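Local coordinates for protein hydrazine synthase subunit beta (Candidatus Kuenenia stuttgartiensis, PDB 5C2V) that forms part of the hydrazine synthase complex, which condenses nitric oxide with ammonium to hydrazine, and may modulate passage of the hydroxylamine intermediate between its partner subunits' active sites, at residues B[253-267]-B[270-284]. Residues are numbered along the deposited sequence; the frame is centred on the assembly and turned at random.
Sequences DGNPYGMAMDPKGKY and IGVRGMHRVTILDMD
Y257 and R273 meet where the first two strands of a four-stranded antiparallel beta-propeller blade, 256-261 and 267-272, pair. R273 CD sits over the centre of the Y257 ring, 3.5 Å from its centroid and 10° off the normal, a CH-pi contact. With CG anti to the backbone N (chi1 -160°), the R273 chain runs extended over the ring, its guanidinium plane 28° from the ring plane. A water bonded to Y257 OH accepts a weak bond from R273 NH1; the same hydroxyl bonds E69 of the gamma subunit. A beta bulge shifts the register by one between the pairs P256-V272 and M259-I270. Within it G271 is gripped twice: Y257 N donates almost straight to G271 O (2.8 Å), and G271 N donates to G258 O. On the face of P256 and M259, I270 splits its branches: CG2 touches P256 CB, whereas CG1 lies alongside M259 CG at 4.0 Å. M259 and I270 touch T207 of strand 203-211, in the neighbouring blade. The segment leading into the first strand reaches across to the third, 277-282. There D253 and R277 form a salt bridge, their side chains crossing at about a right angle, although the modelled place of D253 OD1, and so the detail of the bridge, is less sure. N251 OD1 also accepts from R277 NH2. V272 CG1 packs on D253 CB (3.6 Å). At the far end the Y267 ring turns its edge to L281 O, and its CD1 lies 4.2 Å from I280 CG2. M283 N donates to K266 O, while D282 caps the following helix through D284 N. From the opposite direction to D253, T279 OG1 donates to D253 OD2 at 3.1 Å, meeting it from above the carboxylate plane.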
loop_
_atom_site.group_PDB
_atom_site.type_symbol
_atom_site.label_atom_id
_atom_site.label_comp_id
_atom_site.label_asym_id
_atom_site.label_seq_id
_atom_site.Cartn_x
_atom_site.Cartn_y
_atom_site.Cartn_z
ATOM N N ASP B 253 16.104 14.999 -28.636
ATOM C CA ASP B 253 17.096 15.858 -29.267
ATOM C C ASP B 253 17.388 15.317 -30.655
ATOM O O ASP B 253 18.129 14.357 -30.797
ATOM C CB ASP B 253 18.392 15.894 -28.447
ATOM C CG ASP B 253 18.261 16.695 -27.170
ATOM O OD1 ASP B 253 17.529 17.702 -27.169
ATOM O OD2 ASP B 253 18.900 16.319 -26.164
ATOM N N GLY B 254 16.873 15.982 -31.682
ATOM C CA GLY B 254 17.011 15.484 -33.037
ATOM C C GLY B 254 18.421 15.592 -33.575
ATOM O O GLY B 254 18.987 16.684 -33.594
ATOM N N ASN B 255 18.972 14.473 -34.037
ATOM C CA ASN B 255 20.261 14.470 -34.724
ATOM C C ASN B 255 21.369 15.211 -33.973
ATOM O O ASN B 255 21.738 16.318 -34.357
ATOM C CB ASN B 255 20.104 15.074 -36.122
ATOM C CG ASN B 255 19.012 14.401 -36.929
ATOM O OD1 ASN B 255 18.035 15.037 -37.324
ATOM N ND2 ASN B 255 19.176 13.108 -37.187
ATOM N N PRO B 256 21.875 14.626 -32.876
ATOM C CA PRO B 256 23.000 15.259 -32.177
ATOM C C PRO B 256 24.258 15.236 -33.044
ATOM O O PRO B 256 24.552 14.198 -33.635
ATOM C CB PRO B 256 23.166 14.394 -30.927
ATOM C CG PRO B 256 22.659 13.049 -31.343
ATOM C CD PRO B 256 21.518 13.323 -32.287
ATOM N N TYR B 257 24.987 16.347 -33.128
ATOM C CA TYR B 257 26.129 16.410 -34.040
ATOM C C TYR B 257 27.469 16.713 -33.386
ATOM O O TYR B 257 28.296 15.822 -33.200
ATOM C CB TYR B 257 25.880 17.475 -35.110
ATOM C CG TYR B 257 25.227 16.968 -36.371
ATOM C CD1 TYR B 257 23.996 16.336 -36.327
ATOM C CD2 TYR B 257 25.830 17.150 -37.609
ATOM C CE1 TYR B 257 23.387 15.880 -37.476
ATOM C CE2 TYR B 257 25.227 16.701 -38.768
ATOM C CZ TYR B 257 24.005 16.064 -38.694
ATOM O OH TYR B 257 23.393 15.609 -39.838
ATOM N N GLY B 258 27.669 17.978 -33.036
ATOM C CA GLY B 258 28.961 18.445 -32.573
ATOM C C GLY B 258 29.134 18.316 -31.078
ATOM O O GLY B 258 28.166 18.390 -30.322
ATOM N N MET B 259 30.375 18.138 -30.647
ATOM C CA MET B 259 30.657 18.015 -29.227
ATOM C C MET B 259 31.838 18.864 -28.781
ATOM O O MET B 259 32.823 19.024 -29.503
ATOM C CB MET B 259 30.905 16.555 -28.851
ATOM C CG MET B 259 29.635 15.770 -28.578
ATOM S SD MET B 259 29.987 14.096 -28.017
ATOM C CE MET B 259 30.950 13.493 -29.398
ATOM N N ALA B 260 31.715 19.409 -27.577
ATOM C CA ALA B 260 32.789 20.159 -26.948
ATOM C C ALA B 260 32.970 19.673 -25.516
ATOM O O ALA B 260 32.016 19.639 -24.734
ATOM C CB ALA B 260 32.495 21.649 -26.982
ATOM N N MET B 261 34.196 19.283 -25.186
ATOM C CA MET B 261 34.513 18.762 -23.863
ATOM C C MET B 261 35.120 19.843 -22.978
ATOM O O MET B 261 36.056 20.534 -23.384
ATOM C CB MET B 261 35.471 17.573 -23.971
ATOM C CG MET B 261 35.935 17.016 -22.634
ATOM S SD MET B 261 34.614 16.208 -21.711
ATOM C CE MET B 261 34.289 14.791 -22.756
ATOM N N ASP B 262 34.575 19.991 -21.774
ATOM C CA ASP B 262 35.106 20.933 -20.794
ATOM C C ASP B 262 36.564 20.599 -20.493
ATOM O O ASP B 262 36.910 19.428 -20.335
ATOM C CB ASP B 262 34.267 20.903 -19.513
ATOM C CG ASP B 262 34.660 21.986 -18.528
ATOM O OD1 ASP B 262 34.089 23.094 -18.603
ATOM O OD2 ASP B 262 35.543 21.730 -17.682
ATOM N N PRO B 263 37.425 21.628 -20.426
ATOM C CA PRO B 263 38.866 21.443 -20.207
ATOM C C PRO B 263 39.192 20.628 -18.957
ATOM O O PRO B 263 40.185 19.902 -18.949
ATOM C CB PRO B 263 39.390 22.881 -20.070
ATOM C CG PRO B 263 38.176 23.728 -19.823
ATOM C CD PRO B 263 37.077 23.051 -20.568
ATOM N N LYS B 264 38.380 20.760 -17.914
ATOM C CA LYS B 264 38.574 19.977 -16.699
ATOM C C LYS B 264 37.692 18.729 -16.673
ATOM O O LYS B 264 37.712 17.963 -15.709
ATOM C CB LYS B 264 38.319 20.844 -15.466
ATOM C CG LYS B 264 39.310 21.992 -15.330
ATOM C CD LYS B 264 39.075 22.799 -14.067
ATOM C CE LYS B 264 40.027 23.981 -13.981
ATOM N NZ LYS B 264 39.771 24.809 -12.771
ATOM N N GLY B 265 36.918 18.530 -17.737
ATOM C CA GLY B 265 36.075 17.353 -17.863
ATOM C C GLY B 265 34.810 17.419 -17.028
ATOM O O GLY B 265 34.229 16.388 -16.688
ATOM N N LYS B 266 34.384 18.633 -16.697
ATOM C CA LYS B 266 33.199 18.829 -15.866
ATOM C C LYS B 266 31.895 18.673 -16.646
ATOM O O LYS B 266 30.939 18.074 -16.152
ATOM C CB LYS B 266 33.231 20.209 -15.207
ATOM C CG LYS B 266 34.551 20.560 -14.546
ATOM C CD LYS B 266 34.369 21.668 -13.523
ATOM C CE LYS B 266 35.659 22.438 -13.313
ATOM N NZ LYS B 266 36.235 22.216 -11.958
ATOM N N TYR B 267 31.856 19.213 -17.860
ATOM C CA TYR B 267 30.627 19.216 -18.647
ATOM C C TYR B 267 30.831 18.707 -20.069
ATOM O O TYR B 267 31.937 18.759 -20.607
ATOM C CB TYR B 267 30.034 20.626 -18.703
ATOM C CG TYR B 267 29.684 21.210 -17.357
ATOM C CD1 TYR B 267 28.452 20.959 -16.769
ATOM C CD2 TYR B 267 30.582 22.022 -16.677
ATOM C CE1 TYR B 267 28.125 21.494 -15.538
ATOM C CE2 TYR B 267 30.265 22.561 -15.445
ATOM C CZ TYR B 267 29.034 22.294 -14.881
ATOM O OH TYR B 267 28.713 22.829 -13.655
ATOM N N ILE B 270 26.738 19.396 -26.450
ATOM C CA ILE B 270 26.276 18.712 -27.654
ATOM C C ILE B 270 25.403 19.595 -28.534
ATOM O O ILE B 270 24.311 19.999 -28.131
ATOM C CB ILE B 270 25.472 17.444 -27.305
ATOM C CG1 ILE B 270 26.323 16.471 -26.489
ATOM C CG2 ILE B 270 24.950 16.776 -28.572
ATOM C CD1 ILE B 270 25.578 15.227 -26.057
ATOM N N GLY B 271 25.885 19.900 -29.733
ATOM C CA GLY B 271 25.058 20.570 -30.714
ATOM C C GLY B 271 23.942 19.652 -31.171
ATOM O O GLY B 271 24.193 18.548 -31.658
ATOM N N VAL B 272 22.706 20.110 -31.019
ATOM C CA VAL B 272 21.549 19.370 -31.500
ATOM C C VAL B 272 20.980 20.116 -32.693
ATOM O O VAL B 272 20.361 21.180 -32.550
ATOM C CB VAL B 272 20.470 19.205 -30.414
ATOM C CG1 VAL B 272 19.373 18.280 -30.899
ATOM C CG2 VAL B 272 21.087 18.671 -29.130
ATOM N N ARG B 273 21.181 19.514 -33.861
ATOM C CA ARG B 273 20.972 20.160 -35.148
ATOM C C ARG B 273 19.503 20.194 -35.547
ATOM O O ARG B 273 19.009 21.200 -36.051
ATOM C CB ARG B 273 21.796 19.435 -36.215
ATOM C CG ARG B 273 22.063 20.225 -37.481
ATOM C CD ARG B 273 22.844 19.375 -38.470
ATOM N NE ARG B 273 23.435 20.167 -39.544
ATOM C CZ ARG B 273 22.839 20.412 -40.705
ATOM N NH1 ARG B 273 21.630 19.925 -40.947
ATOM N NH2 ARG B 273 23.452 21.143 -41.626
ATOM N N GLY B 274 18.812 19.083 -35.318
ATOM C CA GLY B 274 17.405 18.983 -35.651
ATOM C C GLY B 274 16.545 19.841 -34.747
ATOM O O GLY B 274 15.591 20.475 -35.200
ATOM N N MET B 275 16.877 19.853 -33.461
ATOM C CA MET B 275 16.108 20.609 -32.479
ATOM C C MET B 275 16.684 21.994 -32.203
ATOM O O MET B 275 16.180 22.712 -31.340
ATOM C CB MET B 275 15.998 19.823 -31.173
ATOM C CG MET B 275 15.105 18.604 -31.283
ATOM S SD MET B 275 13.529 18.969 -32.080
ATOM C CE MET B 275 12.744 19.981 -30.830
ATOM N N HIS B 276 17.747 22.351 -32.917
ATOM C CA HIS B 276 18.323 23.695 -32.851
ATOM C C HIS B 276 18.675 24.140 -31.436
ATOM O O HIS B 276 18.280 25.228 -31.014
ATOM C CB HIS B 276 17.360 24.718 -33.461
ATOM C CG HIS B 276 16.693 24.250 -34.715
ATOM N ND1 HIS B 276 17.398 23.900 -35.848
ATOM C CD2 HIS B 276 15.386 24.078 -35.016
ATOM C CE1 HIS B 276 16.552 23.531 -36.791
ATOM N NE2 HIS B 276 15.325 23.628 -36.316
ATOM N N ARG B 277 19.411 23.315 -30.697
ATOM C CA ARG B 277 19.725 23.683 -29.316
ATOM C C ARG B 277 20.992 23.011 -28.816
ATOM O O ARG B 277 21.405 21.998 -29.351
ATOM C CB ARG B 277 18.552 23.332 -28.399
ATOM C CG ARG B 277 18.261 21.844 -28.311
ATOM C CD ARG B 277 16.863 21.587 -27.777
ATOM N NE ARG B 277 16.604 20.163 -27.590
ATOM C CZ ARG B 277 15.400 19.645 -27.365
ATOM N NH1 ARG B 277 14.335 20.432 -27.305
ATOM N NH2 ARG B 277 15.264 18.336 -27.204
ATOM N N VAL B 278 21.606 23.573 -27.780
ATOM C CA VAL B 278 22.809 22.969 -27.217
ATOM C C VAL B 278 22.498 22.247 -25.911
ATOM O O VAL B 278 22.062 22.862 -24.938
ATOM C CB VAL B 278 23.909 24.015 -26.970
ATOM C CG1 VAL B 278 25.107 23.368 -26.290
ATOM C CG2 VAL B 278 24.323 24.667 -28.279
ATOM N N THR B 279 22.722 20.938 -25.899
ATOM C CA THR B 279 22.482 20.134 -24.708
ATOM C C THR B 279 23.748 20.024 -23.866
ATOM O O THR B 279 24.772 19.512 -24.322
ATOM C CB THR B 279 21.980 18.723 -25.067
ATOM O OG1 THR B 279 20.633 18.805 -25.549
ATOM C CG2 THR B 279 22.012 17.819 -23.846
ATOM N N ILE B 280 23.670 20.520 -22.636
ATOM C CA ILE B 280 24.794 20.491 -21.711
ATOM C C ILE B 280 24.557 19.470 -20.606
ATOM O O ILE B 280 23.536 19.520 -19.908
ATOM C CB ILE B 280 25.045 21.871 -21.082
ATOM C CG1 ILE B 280 25.062 22.953 -22.164
ATOM C CG2 ILE B 280 26.343 21.868 -20.288
ATOM C CD1 ILE B 280 25.209 24.355 -21.621
ATOM N N LEU B 281 25.512 18.554 -20.458
ATOM C CA LEU B 281 25.410 17.459 -19.499
ATOM C C LEU B 281 26.508 17.516 -18.440
ATOM O O LEU B 281 27.600 18.035 -18.688
ATOM C CB LEU B 281 25.472 16.112 -20.225
ATOM C CG LEU B 281 24.480 15.873 -21.364
ATOM C CD1 LEU B 281 24.743 14.529 -22.022
ATOM C CD2 LEU B 281 23.053 15.952 -20.852
ATOM N N ASP B 282 26.216 16.951 -17.271
ATOM C CA ASP B 282 27.174 16.892 -16.172
ATOM C C ASP B 282 27.972 15.600 -16.292
ATOM O O ASP B 282 27.427 14.507 -16.141
ATOM C CB ASP B 282 26.448 16.969 -14.825
ATOM C CG ASP B 282 27.392 17.178 -13.652
ATOM O OD1 ASP B 282 28.425 16.481 -13.566
ATOM O OD2 ASP B 282 27.093 18.048 -12.806
ATOM N N MET B 283 29.269 15.730 -16.547
ATOM C CA MET B 283 30.094 14.581 -16.900
ATOM C C MET B 283 30.497 13.717 -15.708
ATOM O O MET B 283 30.851 12.557 -15.885
ATOM C CB MET B 283 31.350 15.038 -17.646
ATOM C CG MET B 283 31.134 15.254 -19.133
ATOM S SD MET B 283 30.545 13.758 -19.952
ATOM C CE MET B 283 31.935 12.656 -19.707
ATOM N N ASP B 284 30.468 14.279 -14.506
ATOM C CA ASP B 284 30.784 13.501 -13.313
ATOM C C ASP B 284 29.596 12.651 -12.866
ATOM O O ASP B 284 29.771 11.609 -12.231
ATOM C CB ASP B 284 31.248 14.417 -12.181
ATOM C CG ASP B 284 32.538 15.144 -12.514
ATOM O OD1 ASP B 284 33.542 14.459 -12.803
ATOM O OD2 ASP B 284 32.555 16.393 -12.490
HETATM O O HOH W 1 21.004 17.031 -40.257
#